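Acyl-coenzyme A oxidase 1 (Yarrowia lipolytica, PDB 5Y9D) catalyses the FAD-dependent oxidation of acyl-CoA to trans-2-enoyl-CoA, passing electrons to oxygen to give hydrogen peroxide in peroxisomal fatty acid beta-oxidation. Local coordinates at residues I329-R337 against A656-Y666; K594-E605 against I625-V636. All blocks are in the same frame, centred on the assembly; numbering follows the deposited sequence.

Contact 1 of 2, residues I329-R337 against A656-Y666; sequences IALRYACVR and APIGSYDGNVY. With FAD (flavin-adenine dinucleotide), chain D.
The ring of Tyr333 is covered on one face by CD1 of Ile658, a CH-pi contact 4.2 Å from the ring centroid, and on the opposite face by CB of Arg337; CG1 of Val665 meets its edge. With CG anti to the backbone N (chi1 -174°), the ring lies against Ile658 CD1, and its hydroxyl is hydrogen-bonded to His442 ND1. The Arg332 guanidinium carries CA of Tyr661 over one face and, at its edge, the carbonyl of Gly659: NH1 lies 2.9 Å from Gly659 O, with the acceptor almost exactly in the guanidinium plane. Its NH2 forms a salt bridge with Asp645. The third flat group, the guanidinium of Arg337, has Tyr333 OH over one face and is gripped along its rim. NH1 donates to OH of Tyr666 at 3.0 Å, while NE, 2.8 Å from O1A of FAD, and NH2, 2.9 Å from the same oxygen, hold the cofactor's pyrophosphate. Tyr666 and Leu171 O of the second subunit, both accepting from NH1, are likely to fix how the guanidinium is turned toward the phosphate. Apolar contacts fill in between: Ile329 CD1 lies 3.7 Å from Ala656 CB, and Val336 CG2 3.5 Å from Val665 CG2. Gly659 lets the backbones close in, since a CB there would collide with Ile329 CG1. The contact joins the C-terminal end of helix 306-334 to the loop entering helix 665-676, with helix 28-38 packed alongside through Met33 and Pro29.

Contact 2 of 2, residues K594-E605 against I625-V636; sequences KLANLFALWSIE and INSLVDELCVAV
Leu598, Leu601, Val629 and Leu632 interlock as knobs into holes, each seated among four residues of the facing helix. The axes of 594-605 and 625-636 run roughly antiparallel, at 149°, and come within 9.5 Å of each other. Leu598 and Leu632 lie alongside, pointing oppositely, their CB atoms 4.1 Å apart, while CD1 of Leu601 meets CD1 of Leu632 at 3.7 Å, the two side chains set roughly perpendicular. Ile625 CG2 closes one end against Leu601, and Val636 CG2 the other against Leu595 CD2, 3.9 Å away. Beyond Val636, the aliphatic part of Lys594 lies over Ala635, with CD 3.5 Å from its CB. At the other rim Asn626 ND2 donates to OE2 of Glu605 at 2.9 Å, approaching from above the carboxylate plane, and the same oxygen forms a salt bridge with Arg359. Cutting Glu605 back to an alanine would probably leave Asn626 ND2 without this acceptor, deprive Arg359 of one of its carboxylates, and uncover CG2 of Val629. Arg359 also bridges to Asp630, so one cation is likely to offset two nearby acids, tying helix 355-391 to the polar edge of an otherwise apolar helix pair.

Along the chain both segments of contact 2 fall between the two of contact 1: 329-337 comes first, then 594-605 and 625-636, and last 656-666. Their centres lie 24 Å apart and their nearest atoms about 7 Å, so the two are separate. Contact 1 spans two family regions, tying the C-alpha1 part to the C-terminal acyl-CoA oxidase part, whereas contact 2 pairs helices 589-606 and 619-637 within the latter. Helix 355-391 neighbours both, meeting Leu331 and Ala334 in the first and Phe599, Trp602 and Val629 in the second. Both contacts also reach the second subunit, but contact 1 alone holds a residue that binds FAD; contact 2 is helix packing away from the annotated sites.

Contact 1 of 2, residues I329-R337 against A656-Y666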
loop_
_atom_site.group_PDB
_atom_site.type_symbol
_atom_site.label_atom_id
_atom_site.label_comp_id
_atom_site.label_asym_id
_atom_site.label_seq_id
_atom_site.Cartn_x
_atom_site.Cartn_y
_atom_site.Cartn_z
ATOM N N ILE A 329 8.209 -13.211 -7.842
ATOM C CA ILE A 329 7.859 -12.554 -9.084
ATOM C C ILE A 329 8.905 -11.481 -9.407
ATOM O O ILE A 329 9.589 -11.543 -10.404
ATOM C CB ILE A 329 6.452 -11.927 -9.004
ATOM C CG1 ILE A 329 5.426 -13.038 -8.901
ATOM C CG2 ILE A 329 6.204 -11.014 -10.208
ATOM C CD1 ILE A 329 4.077 -12.563 -8.448
ATOM N N ALA A 330 9.028 -10.516 -8.515
ATOM C CA ALA A 330 9.935 -9.375 -8.682
ATOM C C ALA A 330 11.395 -9.748 -9.010
ATOM O O ALA A 330 11.982 -9.170 -9.917
ATOM C CB ALA A 330 9.883 -8.512 -7.430
ATOM N N LEU A 331 11.973 -10.675 -8.253
ATOM C CA LEU A 331 13.370 -11.008 -8.387
ATOM C C LEU A 331 13.660 -11.835 -9.632
ATOM O O LEU A 331 14.752 -11.717 -10.182
ATOM C CB LEU A 331 13.898 -11.774 -7.155
ATOM C CG LEU A 331 14.065 -10.975 -5.862
ATOM C CD1 LEU A 331 14.379 -11.908 -4.710
ATOM C CD2 LEU A 331 15.137 -9.900 -6.004
ATOM N N ARG A 332 12.738 -12.705 -10.058
ATOM C CA ARG A 332 12.901 -13.372 -11.367
ATOM C C ARG A 332 12.804 -12.361 -12.529
ATOM O O ARG A 332 13.510 -12.479 -13.525
ATOM C CB ARG A 332 11.893 -14.486 -11.576
ATOM C CG ARG A 332 12.235 -15.817 -10.897
ATOM C CD ARG A 332 11.022 -16.735 -10.975
ATOM N NE ARG A 332 11.305 -18.009 -10.332
ATOM C CZ ARG A 332 10.443 -19.011 -10.168
ATOM N NH1 ARG A 332 9.194 -18.926 -10.613
ATOM N NH2 ARG A 332 10.850 -20.105 -9.554
ATOM N N TYR A 333 11.909 -11.394 -12.393
ATOM C CA TYR A 333 11.813 -10.325 -13.341
ATOM C C TYR A 333 13.072 -9.464 -13.336
ATOM O O TYR A 333 13.461 -9.011 -14.401
ATOM C CB TYR A 333 10.590 -9.464 -13.067
ATOM C CG TYR A 333 10.362 -8.415 -14.116
ATOM C CD1 TYR A 333 10.153 -8.767 -15.418
ATOM C CD2 TYR A 333 10.337 -7.050 -13.790
ATOM C CE1 TYR A 333 9.942 -7.809 -16.393
ATOM C CE2 TYR A 333 10.112 -6.089 -14.758
ATOM C CZ TYR A 333 9.928 -6.479 -16.063
ATOM O OH TYR A 333 9.691 -5.537 -17.054
ATOM N N ALA A 334 13.707 -9.263 -12.171
ATOM C CA ALA A 334 14.914 -8.418 -12.052
ATOM C C ALA A 334 16.091 -9.009 -12.780
ATOM O O ALA A 334 16.928 -8.297 -13.339
ATOM C CB ALA A 334 15.308 -8.220 -10.582
ATOM N N CYS A 335 16.189 -10.316 -12.701
ATOM C CA CYS A 335 17.200 -11.050 -13.412
ATOM C C CYS A 335 17.028 -11.054 -14.934
ATOM O O CYS A 335 17.924 -11.467 -15.636
ATOM C CB CYS A 335 17.197 -12.487 -12.941
ATOM S SG CYS A 335 17.683 -12.685 -11.228
ATOM N N VAL A 336 15.886 -10.647 -15.459
ATOM C CA VAL A 336 15.739 -10.650 -16.912
ATOM C C VAL A 336 15.493 -9.266 -17.524
ATOM O O VAL A 336 15.850 -9.027 -18.654
ATOM C CB VAL A 336 14.670 -11.658 -17.385
ATOM C CG1 VAL A 336 15.155 -13.075 -17.140
ATOM C CG2 VAL A 336 13.310 -11.421 -16.735
ATOM N N ARG A 337 14.926 -8.347 -16.757
ATOM C CA ARG A 337 14.647 -7.010 -17.254
ATOM C C ARG A 337 15.947 -6.218 -17.388
ATOM O O ARG A 337 16.832 -6.301 -16.520
ATOM C CB ARG A 337 13.660 -6.331 -16.307
ATOM C CG ARG A 337 13.333 -4.923 -16.642
ATOM C CD ARG A 337 12.770 -4.783 -18.021
ATOM N NE ARG A 337 12.148 -3.472 -18.150
ATOM C CZ ARG A 337 11.253 -3.168 -19.072
ATOM N NH1 ARG A 337 10.878 -4.076 -19.937
ATOM N NH2 ARG A 337 10.712 -1.955 -19.101
ATOM N N ALA A 656 1.577 -15.436 -12.297
ATOM C CA ALA A 656 2.041 -14.175 -12.893
ATOM C C ALA A 656 3.069 -14.419 -14.006
ATOM O O ALA A 656 4.152 -14.897 -13.732
ATOM C CB ALA A 656 2.641 -13.240 -11.820
ATOM N N PRO A 657 2.726 -14.053 -15.248
ATOM C CA PRO A 657 3.602 -14.329 -16.365
ATOM C C PRO A 657 5.018 -13.882 -16.123
ATOM O O PRO A 657 5.910 -14.648 -16.421
ATOM C CB PRO A 657 2.990 -13.559 -17.542
ATOM C CG PRO A 657 1.857 -12.776 -16.999
ATOM C CD PRO A 657 1.539 -13.280 -15.636
ATOM N N ILE A 658 5.246 -12.703 -15.550
ATOM C CA ILE A 658 6.637 -12.218 -15.418
ATOM C C ILE A 658 7.428 -12.894 -14.290
ATOM O O ILE A 658 8.605 -12.577 -14.056
ATOM C CB ILE A 658 6.724 -10.673 -15.272
ATOM C CG1 ILE A 658 6.190 -10.241 -13.923
ATOM C CG2 ILE A 658 6.011 -9.946 -16.410
ATOM C CD1 ILE A 658 6.487 -8.788 -13.614
ATOM N N GLY A 659 6.781 -13.821 -13.597
ATOM C CA GLY A 659 7.393 -14.580 -12.528
ATOM C C GLY A 659 7.526 -16.031 -12.910
ATOM O O GLY A 659 7.774 -16.887 -12.044
ATOM N N SER A 660 7.401 -16.316 -14.196
ATOM C CA SER A 660 7.615 -17.676 -14.693
ATOM C C SER A 660 8.982 -18.274 -14.376
ATOM O O SER A 660 10.008 -17.601 -14.494
ATOM C CB SER A 660 7.359 -17.749 -16.191
ATOM O OG SER A 660 5.952 -17.621 -16.415
ATOM N N TYR A 661 8.957 -19.544 -13.944
ATOM C CA TYR A 661 10.137 -20.311 -13.645
ATOM C C TYR A 661 11.210 -20.232 -14.723
ATOM O O TYR A 661 12.378 -20.011 -14.417
ATOM C CB TYR A 661 9.753 -21.778 -13.420
ATOM C CG TYR A 661 10.905 -22.700 -12.987
ATOM C CD1 TYR A 661 11.206 -22.877 -11.648
ATOM C CD2 TYR A 661 11.674 -23.401 -13.932
ATOM C CE1 TYR A 661 12.242 -23.715 -11.247
ATOM C CE2 TYR A 661 12.711 -24.243 -13.545
ATOM C CZ TYR A 661 12.997 -24.393 -12.194
ATOM O OH TYR A 661 14.026 -25.213 -11.783
ATOM N N ASP A 662 10.812 -20.434 -15.973
ATOM C CA ASP A 662 11.745 -20.515 -17.095
ATOM C C ASP A 662 12.118 -19.139 -17.631
ATOM O O ASP A 662 12.999 -19.028 -18.495
ATOM C CB ASP A 662 11.190 -21.416 -18.210
ATOM C CG ASP A 662 10.001 -20.785 -18.988
ATOM O OD1 ASP A 662 9.534 -19.674 -18.622
ATOM O OD2 ASP A 662 9.533 -21.422 -19.991
ATOM N N GLY A 663 11.454 -18.089 -17.137
ATOM C CA GLY A 663 11.923 -16.729 -17.383
ATOM C C GLY A 663 11.508 -16.155 -18.716
ATOM O O GLY A 663 11.971 -15.061 -19.103
ATOM N N ASN A 664 10.613 -16.840 -19.423
ATOM C CA ASN A 664 10.188 -16.361 -20.743
ATOM C C ASN A 664 9.111 -15.324 -20.529
ATOM O O ASN A 664 7.955 -15.474 -20.911
ATOM C CB ASN A 664 9.717 -17.512 -21.626
ATOM C CG ASN A 664 9.779 -17.181 -23.111
ATOM O OD1 ASN A 664 9.978 -16.029 -23.519
ATOM N ND2 ASN A 664 9.597 -18.199 -23.929
ATOM N N VAL A 665 9.537 -14.252 -19.892
ATOM C CA VAL A 665 8.643 -13.280 -19.274
ATOM C C VAL A 665 7.741 -12.612 -20.296
ATOM O O VAL A 665 6.550 -12.462 -20.087
ATOM C CB VAL A 665 9.485 -12.209 -18.565
ATOM C CG1 VAL A 665 8.606 -11.060 -18.113
ATOM C CG2 VAL A 665 10.203 -12.824 -17.397
ATOM N N TYR A 666 8.326 -12.224 -21.413
ATOM C CA TYR A 666 7.671 -11.368 -22.384
ATOM C C TYR A 666 6.720 -12.154 -23.258
ATOM O O TYR A 666 5.629 -11.709 -23.540
ATOM C CB TYR A 666 8.741 -10.667 -23.226
ATOM C CG TYR A 666 9.606 -9.684 -22.460
ATOM C CD1 TYR A 666 9.029 -8.680 -21.705
ATOM C CD2 TYR A 666 11.005 -9.726 -22.525
ATOM C CE1 TYR A 666 9.804 -7.750 -21.025
ATOM C CE2 TYR A 666 11.791 -8.807 -21.851
ATOM C CZ TYR A 666 11.190 -7.804 -21.099
ATOM O OH TYR A 666 11.932 -6.827 -20.395
HETATM P PA FAD D . 11.689 0.228 -16.086
HETATM O O1A FAD D . 12.082 -1.027 -16.751
HETATM O O2A FAD D . 12.218 1.515 -16.536
HETATM O O5B FAD D . 12.043 0.026 -14.573
HETATM C C5B FAD D . 12.003 -1.250 -13.971
HETATM C C4B FAD D . 12.510 -1.164 -12.548
HETATM O O4B FAD D . 13.931 -1.145 -12.545
HETATM C C3B FAD D . 12.033 0.102 -11.871
HETATM O O3B FAD D . 11.599 -0.210 -10.562
HETATM C C2B FAD D . 13.249 0.992 -11.820
HETATM O O2B FAD D . 13.352 1.712 -10.601
HETATM C C1B FAD D . 14.419 0.050 -11.957
HETATM N N9A FAD D . 15.443 0.729 -12.771
HETATM C C8A FAD D . 15.340 1.088 -14.047
HETATM N N7A FAD D . 16.458 1.705 -14.457
HETATM C C5A FAD D . 17.300 1.760 -13.421
HETATM C C6A FAD D . 18.657 2.279 -13.147
HETATM N N6A FAD D . 19.374 2.883 -14.098
HETATM N N1A FAD D . 19.165 2.132 -11.922
HETATM C C2A FAD D . 18.474 1.533 -10.965
HETATM N N3A FAD D . 17.253 1.042 -11.140
HETATM C C4A FAD D . 16.618 1.118 -12.315
HETATM N N1 FAD D . 3.577 5.211 -21.656
HETATM C C2 FAD D . 3.263 5.940 -22.724
HETATM O O2 FAD D . 4.141 6.187 -23.539
HETATM N N3 FAD D . 2.048 6.400 -22.948
HETATM C C4 FAD D . 1.065 6.172 -22.109
HETATM O O4 FAD D . -0.047 6.616 -22.352
HETATM C C4X FAD D . 1.316 5.384 -20.904
HETATM N N5 FAD D . 0.361 5.123 -20.016
HETATM C C5X FAD D . 0.631 4.397 -18.933
HETATM C C6 FAD D . -0.386 4.137 -18.053
HETATM C C7 FAD D . -0.141 3.395 -16.935
HETATM C C7M FAD D . -1.253 3.124 -15.974
HETATM C C8 FAD D . 1.215 2.874 -16.684
HETATM C C8M FAD D . 1.473 2.060 -15.457
HETATM C C9 FAD D . 2.244 3.136 -17.564
HETATM C C9A FAD D . 1.990 3.879 -18.687
HETATM N N10 FAD D . 3.008 4.156 -19.598
HETATM C C10 FAD D . 2.680 4.902 -20.722
HETATM C "C1'" FAD D . 4.360 3.654 -19.409
HETATM C "C2'" FAD D . 5.026 4.222 -18.182
HETATM O "O2'" FAD D . 5.549 5.473 -18.559
HETATM C "C3'" FAD D . 6.161 3.313 -17.759
HETATM O "O3'" FAD D . 5.640 2.367 -16.852
HETATM C "C4'" FAD D . 7.309 4.045 -17.083
HETATM O "O4'" FAD D . 7.586 5.262 -17.764
HETATM C "C5'" FAD D . 8.581 3.233 -17.123
HETATM O "O5'" FAD D . 8.355 1.964 -16.559
HETATM P P FAD D . 9.102 0.721 -17.116
HETATM O O1P FAD D . 8.127 -0.352 -17.225
HETATM O O2P FAD D . 9.867 1.137 -18.289
HETATM O O3P FAD D . 10.109 0.337 -15.973
#

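Contact 2 of 2, residues K594-E605 against I625-V636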
loop_
_atom_site.group_PDB
_atom_site.type_symbol
_atom_site.label_atom_id
_atom_site.label_comp_id
_atom_site.label_asym_id
_atom_site.label_seq_id
_atom_site.Cartn_x
_atom_site.Cartn_y
_atom_site.Cartn_z
ATOM N N LYS A 594 24.490 -15.595 5.107
ATOM C CA LYS A 594 24.514 -14.286 4.441
ATOM C C LYS A 594 23.171 -13.566 4.541
ATOM O O LYS A 594 23.120 -12.381 4.893
ATOM C CB LYS A 594 24.939 -14.415 2.976
ATOM C CG LYS A 594 26.298 -15.074 2.833
ATOM C CD LYS A 594 27.221 -14.336 1.873
ATOM C CE LYS A 594 28.647 -14.863 1.975
ATOM N NZ LYS A 594 29.609 -13.739 2.121
ATOM N N LEU A 595 22.086 -14.285 4.259
ATOM C CA LEU A 595 20.742 -13.722 4.402
ATOM C C LEU A 595 20.485 -13.200 5.827
ATOM O O LEU A 595 19.989 -12.092 5.972
ATOM C CB LEU A 595 19.668 -14.765 4.050
ATOM C CG LEU A 595 19.495 -15.130 2.591
ATOM C CD1 LEU A 595 18.608 -16.345 2.464
ATOM C CD2 LEU A 595 18.920 -13.946 1.818
ATOM N N ALA A 596 20.804 -14.008 6.853
ATOM C CA ALA A 596 20.643 -13.590 8.262
ATOM C C ALA A 596 21.328 -12.276 8.574
ATOM O O ALA A 596 20.693 -11.366 9.093
ATOM C CB ALA A 596 21.178 -14.637 9.213
ATOM N N ASN A 597 22.618 -12.166 8.248
ATOM C CA ASN A 597 23.367 -10.970 8.612
ATOM C C ASN A 597 22.886 -9.776 7.834
ATOM O O ASN A 597 22.918 -8.651 8.337
ATOM C CB ASN A 597 24.847 -11.123 8.328
ATOM C CG ASN A 597 25.465 -12.289 9.055
ATOM O OD1 ASN A 597 25.034 -12.663 10.148
ATOM N ND2 ASN A 597 26.479 -12.883 8.437
ATOM N N LEU A 598 22.490 -10.022 6.592
ATOM C CA LEU A 598 21.887 -9.002 5.784
ATOM C C LEU A 598 20.620 -8.469 6.465
ATOM O O LEU A 598 20.447 -7.267 6.631
ATOM C CB LEU A 598 21.564 -9.566 4.408
ATOM C CG LEU A 598 20.773 -8.640 3.484
ATOM C CD1 LEU A 598 21.452 -7.299 3.336
ATOM C CD2 LEU A 598 20.631 -9.319 2.135
ATOM N N PHE A 599 19.732 -9.368 6.853
ATOM C CA PHE A 599 18.502 -9.013 7.583
ATOM C C PHE A 599 18.845 -8.200 8.838
ATOM O O PHE A 599 18.343 -7.108 9.040
ATOM C CB PHE A 599 17.754 -10.320 7.937
ATOM C CG PHE A 599 16.521 -10.134 8.770
ATOM C CD1 PHE A 599 15.611 -9.150 8.479
ATOM C CD2 PHE A 599 16.263 -10.995 9.822
ATOM C CE1 PHE A 599 14.501 -8.962 9.244
ATOM C CE2 PHE A 599 15.133 -10.843 10.588
ATOM C CZ PHE A 599 14.253 -9.816 10.296
ATOM N N ALA A 600 19.717 -8.744 9.671
ATOM C CA ALA A 600 20.177 -8.061 10.882
ATOM C C ALA A 600 20.744 -6.673 10.612
ATOM O O ALA A 600 20.239 -5.693 11.172
ATOM C CB ALA A 600 21.208 -8.915 11.602
ATOM N N LEU A 601 21.772 -6.578 9.760
ATOM C CA LEU A 601 22.420 -5.278 9.491
ATOM C C LEU A 601 21.510 -4.303 8.788
ATOM O O LEU A 601 21.492 -3.106 9.099
ATOM C CB LEU A 601 23.692 -5.440 8.655
ATOM C CG LEU A 601 24.872 -6.033 9.420
ATOM C CD1 LEU A 601 25.974 -6.467 8.475
ATOM C CD2 LEU A 601 25.412 -5.064 10.446
ATOM N N TRP A 602 20.766 -4.794 7.816
ATOM C CA TRP A 602 19.754 -3.970 7.196
ATOM C C TRP A 602 18.791 -3.425 8.247
ATOM O O TRP A 602 18.356 -2.284 8.120
ATOM C CB TRP A 602 18.988 -4.764 6.144
ATOM C CG TRP A 602 17.837 -4.033 5.517
ATOM C CD1 TRP A 602 17.898 -3.018 4.594
ATOM C CD2 TRP A 602 16.446 -4.288 5.743
ATOM N NE1 TRP A 602 16.634 -2.628 4.243
ATOM C CE2 TRP A 602 15.722 -3.385 4.929
ATOM C CE3 TRP A 602 15.740 -5.207 6.548
ATOM C CZ2 TRP A 602 14.335 -3.366 4.896
ATOM C CZ3 TRP A 602 14.352 -5.193 6.518
ATOM C CH2 TRP A 602 13.662 -4.291 5.697
ATOM N N SER A 603 18.447 -4.222 9.268
ATOM C CA SER A 603 17.496 -3.766 10.299
ATOM C C SER A 603 18.118 -2.667 11.142
ATOM O O SER A 603 17.436 -1.717 11.514
ATOM C CB SER A 603 17.046 -4.894 11.212
ATOM O OG SER A 603 16.382 -5.901 10.494
ATOM N N ILE A 604 19.417 -2.770 11.423
ATOM C CA ILE A 604 20.116 -1.634 12.029
ATOM C C ILE A 604 19.850 -0.405 11.157
ATOM O O ILE A 604 19.532 0.666 11.652
ATOM C CB ILE A 604 21.646 -1.802 12.113
ATOM C CG1 ILE A 604 22.070 -3.083 12.828
ATOM C CG2 ILE A 604 22.277 -0.589 12.793
ATOM C CD1 ILE A 604 21.617 -3.208 14.251
ATOM N N GLU A 605 19.979 -0.583 9.849
ATOM C CA GLU A 605 19.853 0.518 8.892
ATOM C C GLU A 605 18.523 1.278 8.857
ATOM O O GLU A 605 18.498 2.409 8.383
ATOM C CB GLU A 605 20.104 0.002 7.480
ATOM C CG GLU A 605 21.426 0.410 6.881
ATOM C CD GLU A 605 21.529 0.010 5.423
ATOM O OE1 GLU A 605 20.495 -0.341 4.790
ATOM O OE2 GLU A 605 22.658 0.055 4.905
ATOM N N ILE A 625 28.320 0.097 8.227
ATOM C CA ILE A 625 27.131 -0.767 8.112
ATOM C C ILE A 625 26.635 -0.742 6.682
ATOM O O ILE A 625 26.358 -1.783 6.121
ATOM C CB ILE A 625 25.933 -0.333 9.006
ATOM C CG1 ILE A 625 26.308 -0.220 10.488
ATOM C CG2 ILE A 625 24.779 -1.322 8.867
ATOM C CD1 ILE A 625 27.213 -1.319 10.968
ATOM N N ASN A 626 26.525 0.456 6.118
ATOM C CA ASN A 626 26.119 0.648 4.738
ATOM C C ASN A 626 26.926 -0.169 3.729
ATOM O O ASN A 626 26.342 -0.774 2.844
ATOM C CB ASN A 626 26.186 2.126 4.359
ATOM C CG ASN A 626 25.238 2.985 5.177
ATOM O OD1 ASN A 626 25.646 4.021 5.713
ATOM N ND2 ASN A 626 23.970 2.557 5.295
ATOM N N SER A 627 28.251 -0.179 3.872
ATOM C CA SER A 627 29.139 -0.956 3.006
ATOM C C SER A 627 28.904 -2.456 3.129
ATOM O O SER A 627 28.893 -3.174 2.114
ATOM C CB SER A 627 30.618 -0.687 3.350
ATOM O OG SER A 627 31.092 0.482 2.722
ATOM N N LEU A 628 28.787 -2.930 4.373
ATOM C CA LEU A 628 28.514 -4.342 4.629
ATOM C C LEU A 628 27.185 -4.821 3.985
ATOM O O LEU A 628 27.129 -5.887 3.403
ATOM C CB LEU A 628 28.524 -4.631 6.144
ATOM C CG LEU A 628 29.867 -4.510 6.883
ATOM C CD1 LEU A 628 29.740 -5.038 8.306
ATOM C CD2 LEU A 628 31.001 -5.241 6.170
ATOM N N VAL A 629 26.135 -4.018 4.097
ATOM C CA VAL A 629 24.869 -4.305 3.431
ATOM C C VAL A 629 25.095 -4.486 1.926
ATOM O O VAL A 629 24.683 -5.501 1.351
ATOM C CB VAL A 629 23.830 -3.193 3.727
ATOM C CG1 VAL A 629 22.708 -3.167 2.694
ATOM C CG2 VAL A 629 23.286 -3.358 5.139
ATOM N N ASP A 630 25.764 -3.511 1.315
ATOM C CA ASP A 630 26.215 -3.597 -0.078
ATOM C C ASP A 630 26.957 -4.903 -0.418
ATOM O O ASP A 630 26.699 -5.502 -1.476
ATOM C CB ASP A 630 27.121 -2.413 -0.404
ATOM C CG ASP A 630 26.388 -1.066 -0.363
ATOM O OD1 ASP A 630 25.403 -0.914 0.391
ATOM O OD2 ASP A 630 26.810 -0.149 -1.095
ATOM N N GLU A 631 27.869 -5.342 0.457
ATOM C CA GLU A 631 28.603 -6.601 0.237
ATOM C C GLU A 631 27.691 -7.805 0.303
ATOM O O GLU A 631 27.757 -8.702 -0.531
ATOM C CB GLU A 631 29.696 -6.838 1.290
ATOM C CG GLU A 631 31.031 -6.164 1.056
ATOM C CD GLU A 631 32.020 -6.391 2.215
ATOM O OE1 GLU A 631 32.223 -7.562 2.639
ATOM O OE2 GLU A 631 32.607 -5.391 2.693
ATOM N N LEU A 632 26.892 -7.854 1.351
ATOM C CA LEU A 632 25.992 -8.985 1.607
ATOM C C LEU A 632 24.973 -9.166 0.468
ATOM O O LEU A 632 24.620 -10.305 0.104
ATOM C CB LEU A 632 25.296 -8.776 2.961
ATOM C CG LEU A 632 26.222 -9.072 4.158
ATOM C CD1 LEU A 632 25.657 -8.561 5.456
ATOM C CD2 LEU A 632 26.458 -10.568 4.304
ATOM N N CYS A 633 24.537 -8.031 -0.083
ATOM C CA CYS A 633 23.588 -7.986 -1.186
ATOM C C CYS A 633 24.239 -8.627 -2.407
ATOM O O CYS A 633 23.680 -9.535 -3.033
ATOM C CB CYS A 633 23.185 -6.538 -1.506
ATOM S SG CYS A 633 21.946 -5.729 -0.438
ATOM N N VAL A 634 25.436 -8.164 -2.729
ATOM C CA VAL A 634 26.171 -8.672 -3.875
ATOM C C VAL A 634 26.345 -10.172 -3.745
ATOM O O VAL A 634 26.172 -10.916 -4.706
ATOM C CB VAL A 634 27.557 -7.992 -4.007
ATOM C CG1 VAL A 634 28.401 -8.676 -5.073
ATOM C CG2 VAL A 634 27.396 -6.519 -4.355
ATOM N N ALA A 635 26.674 -10.632 -2.562
ATOM C CA ALA A 635 26.816 -12.079 -2.368
ATOM C C ALA A 635 25.475 -12.824 -2.472
ATOM O O ALA A 635 25.405 -13.917 -3.015
ATOM C CB ALA A 635 27.477 -12.367 -1.035
ATOM N N VAL A 636 24.409 -12.250 -1.936
ATOM C CA VAL A 636 23.089 -12.893 -2.034
ATOM C C VAL A 636 22.520 -12.817 -3.452
ATOM O O VAL A 636 21.832 -13.734 -3.890
ATOM C CB VAL A 636 22.118 -12.264 -1.045
ATOM C CG1 VAL A 636 20.695 -12.424 -1.493
ATOM C CG2 VAL A 636 22.351 -12.872 0.338
#